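LEOA (Escherichia coli, PDB 4AUR) probably binds and hydrolyses GTP as a bacterial member of the dynamin family, with a GTPase domain joined to a long helical region. Local coordinates at residues A[352-366]-A[459-473]. Sequence-based numbering, arbitrary orientation.
Sequences RPFMDDELGYTEDGV and ATKLAGSIAKWAGPV
Arg352 holds CG trans to its own backbone N (chi1 168°) and bends at chi2, which lays its guanidinium against the backbone of 470-472; a trans first torsion in Tyr361 (chi1 177°), with CG beside the carbonyl carbon, carries the ring across to the same turn. The contact lies far out in the dynamin-like helical domain, where helix 351-359 and the loop after it meet the irregular segment 459-473. The guanidinium grips two carbonyls through one nitrogen: NH1 of Arg352 donates to Ala470 O at 3.0 Å, almost in the guanidinium plane, and more obliquely to Pro472 O at 3.2 Å. Asp356 OD2 receives Arg352 NE in a salt bridge that, together with the NH1 bonds, helps fix the guanidinium's rotation. The carbonyl between those two goes to the phenol, whose OH donates to Gly471 O. Tyr361's ring is sandwiched: Val473 CG2 makes a CH-pi contact on one face, 3.7 Å from the centroid, and the selenomethionine methyl CE of Met355 sits over the other. That methyl also packs on Ala470 CB and meets Leu462 CD1 tip to tip. Further along, Val366 and Thr460 form a single antiparallel hydrogen-bonded pair. Beside it, Val366 CG2 rests 3.7 Å from Leu462 CG.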
# COMPACT_ATOMS: atom_id res chain seq x y z
N ARG A 352 32.52 -45.41 56.77
CA ARG A 352 31.87 -44.31 57.44
C ARG A 352 32.37 -43.02 56.84
O ARG A 352 31.59 -42.19 56.43
CB ARG A 352 32.09 -44.39 58.95
CG ARG A 352 31.70 -43.15 59.75
CD ARG A 352 30.27 -42.68 59.54
NE ARG A 352 30.06 -41.50 60.38
CZ ARG A 352 29.65 -41.51 61.65
NH1 ARG A 352 29.35 -42.64 62.28
NH2 ARG A 352 29.52 -40.36 62.30
N PRO A 353 33.69 -42.85 56.75
CA PRO A 353 34.09 -41.60 56.08
C PRO A 353 33.38 -41.41 54.76
O PRO A 353 33.04 -40.29 54.43
CB PRO A 353 35.59 -41.78 55.85
CG PRO A 353 36.02 -42.76 56.87
CD PRO A 353 34.84 -43.62 57.23
N PHE A 354 33.17 -42.49 54.02
CA PHE A 354 32.57 -42.42 52.71
C PHE A 354 31.13 -41.96 52.78
O PHE A 354 30.76 -41.06 52.07
CB PHE A 354 32.65 -43.75 51.99
CG PHE A 354 31.90 -43.76 50.68
CD1 PHE A 354 32.43 -43.14 49.56
CD2 PHE A 354 30.68 -44.41 50.56
CE1 PHE A 354 31.76 -43.16 48.36
CE2 PHE A 354 29.99 -44.41 49.36
CZ PHE A 354 30.54 -43.78 48.25
N MSE A 355 30.33 -42.59 53.63
CA MSE A 355 28.94 -42.21 53.80
C MSE A 355 28.81 -40.77 54.25
O MSE A 355 27.91 -40.05 53.80
CB MSE A 355 28.32 -43.11 54.86
CG MSE A 355 28.29 -44.58 54.47
SE MSE A 355 27.73 -45.80 55.94
CE MSE A 355 26.68 -44.56 57.05
N ASP A 356 29.68 -40.34 55.15
CA ASP A 356 29.59 -38.97 55.70
C ASP A 356 29.86 -37.90 54.64
O ASP A 356 29.24 -36.83 54.62
CB ASP A 356 30.62 -38.76 56.81
CG ASP A 356 30.05 -38.92 58.20
OD1 ASP A 356 28.85 -38.75 58.43
OD2 ASP A 356 30.89 -39.20 59.08
N ASP A 357 30.84 -38.20 53.80
CA ASP A 357 31.48 -37.17 53.01
C ASP A 357 30.94 -37.17 51.61
O ASP A 357 30.99 -36.14 50.96
CB ASP A 357 33.00 -37.36 53.04
CG ASP A 357 33.61 -37.03 54.43
OD1 ASP A 357 33.03 -36.20 55.16
OD2 ASP A 357 34.66 -37.60 54.79
N GLU A 358 30.37 -38.29 51.17
CA GLU A 358 29.87 -38.40 49.83
C GLU A 358 28.36 -38.59 49.67
O GLU A 358 27.81 -38.11 48.68
CB GLU A 358 30.60 -39.51 49.15
CG GLU A 358 32.08 -39.20 48.98
CD GLU A 358 32.32 -38.18 47.89
OE1 GLU A 358 31.37 -37.49 47.52
OE2 GLU A 358 33.45 -38.08 47.38
N LEU A 359 27.72 -39.22 50.65
CA LEU A 359 26.31 -39.58 50.62
C LEU A 359 25.45 -38.85 51.62
O LEU A 359 24.33 -38.45 51.32
CB LEU A 359 26.19 -41.06 50.96
CG LEU A 359 26.63 -42.05 49.88
CD1 LEU A 359 26.97 -43.43 50.43
CD2 LEU A 359 25.51 -42.20 48.87
N GLY A 360 25.94 -38.75 52.85
CA GLY A 360 25.23 -38.07 53.92
C GLY A 360 24.72 -39.12 54.86
O GLY A 360 24.20 -40.09 54.40
N TYR A 361 24.86 -38.94 56.18
CA TYR A 361 24.45 -39.99 57.12
C TYR A 361 23.84 -39.38 58.37
O TYR A 361 24.52 -38.72 59.12
CB TYR A 361 25.66 -40.88 57.44
CG TYR A 361 25.41 -41.98 58.46
CD1 TYR A 361 24.22 -42.72 58.47
CD2 TYR A 361 26.38 -42.31 59.38
CE1 TYR A 361 24.00 -43.72 59.40
CE2 TYR A 361 26.18 -43.30 60.30
CZ TYR A 361 24.99 -44.00 60.32
OH TYR A 361 24.83 -44.99 61.28
N THR A 362 22.55 -39.65 58.58
CA THR A 362 21.72 -38.93 59.55
C THR A 362 20.82 -39.95 60.31
O THR A 362 20.75 -41.11 59.92
CB THR A 362 20.85 -37.89 58.80
OG1 THR A 362 21.70 -36.97 58.11
CG2 THR A 362 20.01 -37.08 59.73
N GLU A 363 20.14 -39.54 61.38
CA GLU A 363 19.16 -40.45 62.00
C GLU A 363 18.15 -40.93 60.95
O GLU A 363 17.92 -42.13 60.82
CB GLU A 363 18.45 -39.78 63.19
CG GLU A 363 17.16 -40.46 63.68
CD GLU A 363 17.37 -41.85 64.32
OE1 GLU A 363 18.47 -42.45 64.20
OE2 GLU A 363 16.40 -42.34 64.95
N ASP A 364 17.57 -39.98 60.21
CA ASP A 364 16.76 -40.22 58.99
C ASP A 364 17.29 -41.37 58.14
O ASP A 364 16.50 -42.17 57.61
CB ASP A 364 16.76 -38.96 58.09
CG ASP A 364 15.79 -37.86 58.55
OD1 ASP A 364 15.02 -38.04 59.53
OD2 ASP A 364 15.79 -36.78 57.90
N GLY A 365 18.61 -41.40 57.96
CA GLY A 365 19.30 -42.38 57.14
C GLY A 365 20.32 -41.78 56.19
O GLY A 365 20.83 -40.68 56.41
N VAL A 366 20.58 -42.51 55.11
CA VAL A 366 21.63 -42.16 54.16
C VAL A 366 21.03 -41.57 52.91
O VAL A 366 19.95 -41.98 52.51
CB VAL A 366 22.47 -43.38 53.75
CG1 VAL A 366 23.83 -42.94 53.27
CG2 VAL A 366 22.65 -44.32 54.91
N ALA A 459 14.96 -40.05 53.18
CA ALA A 459 16.21 -40.81 53.18
C ALA A 459 16.01 -42.32 53.32
O ALA A 459 14.97 -42.79 53.75
CB ALA A 459 17.09 -40.33 54.32
N THR A 460 17.05 -43.07 52.99
CA THR A 460 17.03 -44.52 53.07
C THR A 460 17.66 -45.02 54.37
O THR A 460 18.83 -44.76 54.62
CB THR A 460 17.81 -45.12 51.89
OG1 THR A 460 17.21 -44.65 50.68
CG2 THR A 460 17.81 -46.65 51.94
N LYS A 461 16.87 -45.71 55.20
CA LYS A 461 17.35 -46.29 56.45
C LYS A 461 18.31 -47.40 56.13
O LYS A 461 18.09 -48.14 55.18
CB LYS A 461 16.21 -46.85 57.29
CG LYS A 461 15.51 -45.82 58.14
CD LYS A 461 14.10 -46.27 58.52
CE LYS A 461 13.24 -45.09 58.97
NZ LYS A 461 11.78 -45.37 58.79
N LEU A 462 19.37 -47.52 56.92
CA LEU A 462 20.34 -48.59 56.73
C LEU A 462 19.88 -49.83 57.45
O LEU A 462 19.26 -49.75 58.51
CB LEU A 462 21.72 -48.19 57.26
CG LEU A 462 22.76 -47.79 56.22
CD1 LEU A 462 24.12 -47.72 56.88
CD2 LEU A 462 22.80 -48.76 55.03
N ALA A 463 20.19 -50.99 56.88
CA ALA A 463 19.86 -52.25 57.53
C ALA A 463 20.59 -52.32 58.87
O ALA A 463 21.72 -51.82 58.99
CB ALA A 463 20.26 -53.42 56.65
N GLY A 464 19.95 -52.91 59.88
CA GLY A 464 20.60 -53.11 61.18
C GLY A 464 21.97 -53.78 61.03
O GLY A 464 22.95 -53.36 61.66
N SER A 465 22.02 -54.81 60.19
CA SER A 465 23.26 -55.54 59.86
C SER A 465 24.37 -54.64 59.35
O SER A 465 25.54 -54.89 59.61
CB SER A 465 22.96 -56.63 58.81
OG SER A 465 24.16 -57.21 58.30
N ILE A 466 24.00 -53.60 58.60
CA ILE A 466 24.97 -52.68 57.98
C ILE A 466 25.18 -51.41 58.84
O ILE A 466 26.18 -50.71 58.69
CB ILE A 466 24.53 -52.36 56.54
CG1 ILE A 466 24.47 -53.67 55.72
CG2 ILE A 466 25.48 -51.37 55.88
CD1 ILE A 466 23.67 -53.60 54.44
N ALA A 467 24.26 -51.15 59.75
CA ALA A 467 24.38 -50.02 60.66
C ALA A 467 25.54 -50.15 61.66
O ALA A 467 26.01 -49.15 62.20
CB ALA A 467 23.07 -49.82 61.42
N LYS A 468 25.98 -51.39 61.92
CA LYS A 468 27.02 -51.66 62.92
C LYS A 468 28.44 -51.39 62.42
O LYS A 468 29.37 -51.33 63.22
CB LYS A 468 26.93 -53.12 63.38
CG LYS A 468 27.41 -54.13 62.35
CD LYS A 468 26.74 -55.49 62.55
CE LYS A 468 27.33 -56.55 61.64
NZ LYS A 468 26.42 -57.73 61.53
N TRP A 469 28.60 -51.26 61.10
CA TRP A 469 29.88 -50.93 60.47
C TRP A 469 30.07 -49.44 60.22
O TRP A 469 31.16 -49.00 59.86
CB TRP A 469 30.00 -51.65 59.12
CG TRP A 469 30.09 -53.10 59.28
CD1 TRP A 469 29.18 -54.02 58.88
CD2 TRP A 469 31.14 -53.82 59.93
NE1 TRP A 469 29.60 -55.28 59.22
CE2 TRP A 469 30.80 -55.18 59.87
CE3 TRP A 469 32.33 -53.44 60.55
CZ2 TRP A 469 31.61 -56.17 60.42
CZ3 TRP A 469 33.14 -54.43 61.08
CH2 TRP A 469 32.78 -55.78 61.01
N ALA A 470 28.98 -48.69 60.38
CA ALA A 470 28.94 -47.27 60.12
C ALA A 470 29.17 -46.45 61.38
O ALA A 470 29.83 -45.41 61.35
CB ALA A 470 27.60 -46.89 59.52
N GLY A 471 28.59 -46.90 62.49
CA GLY A 471 28.75 -46.20 63.76
C GLY A 471 27.59 -45.29 64.06
O GLY A 471 26.77 -45.00 63.19
N PRO A 472 27.50 -44.83 65.31
CA PRO A 472 26.41 -43.95 65.70
C PRO A 472 26.53 -42.61 64.98
O PRO A 472 27.62 -42.05 64.91
CB PRO A 472 26.62 -43.79 67.20
CG PRO A 472 28.09 -43.98 67.40
CD PRO A 472 28.43 -45.08 66.43
N VAL A 473 25.40 -42.13 64.45
CA VAL A 473 25.36 -40.94 63.61
C VAL A 473 25.99 -39.75 64.30
O VAL A 473 25.81 -39.58 65.50
CB VAL A 473 23.91 -40.58 63.24
CG1 VAL A 473 23.78 -39.14 62.72
CG2 VAL A 473 23.38 -41.57 62.24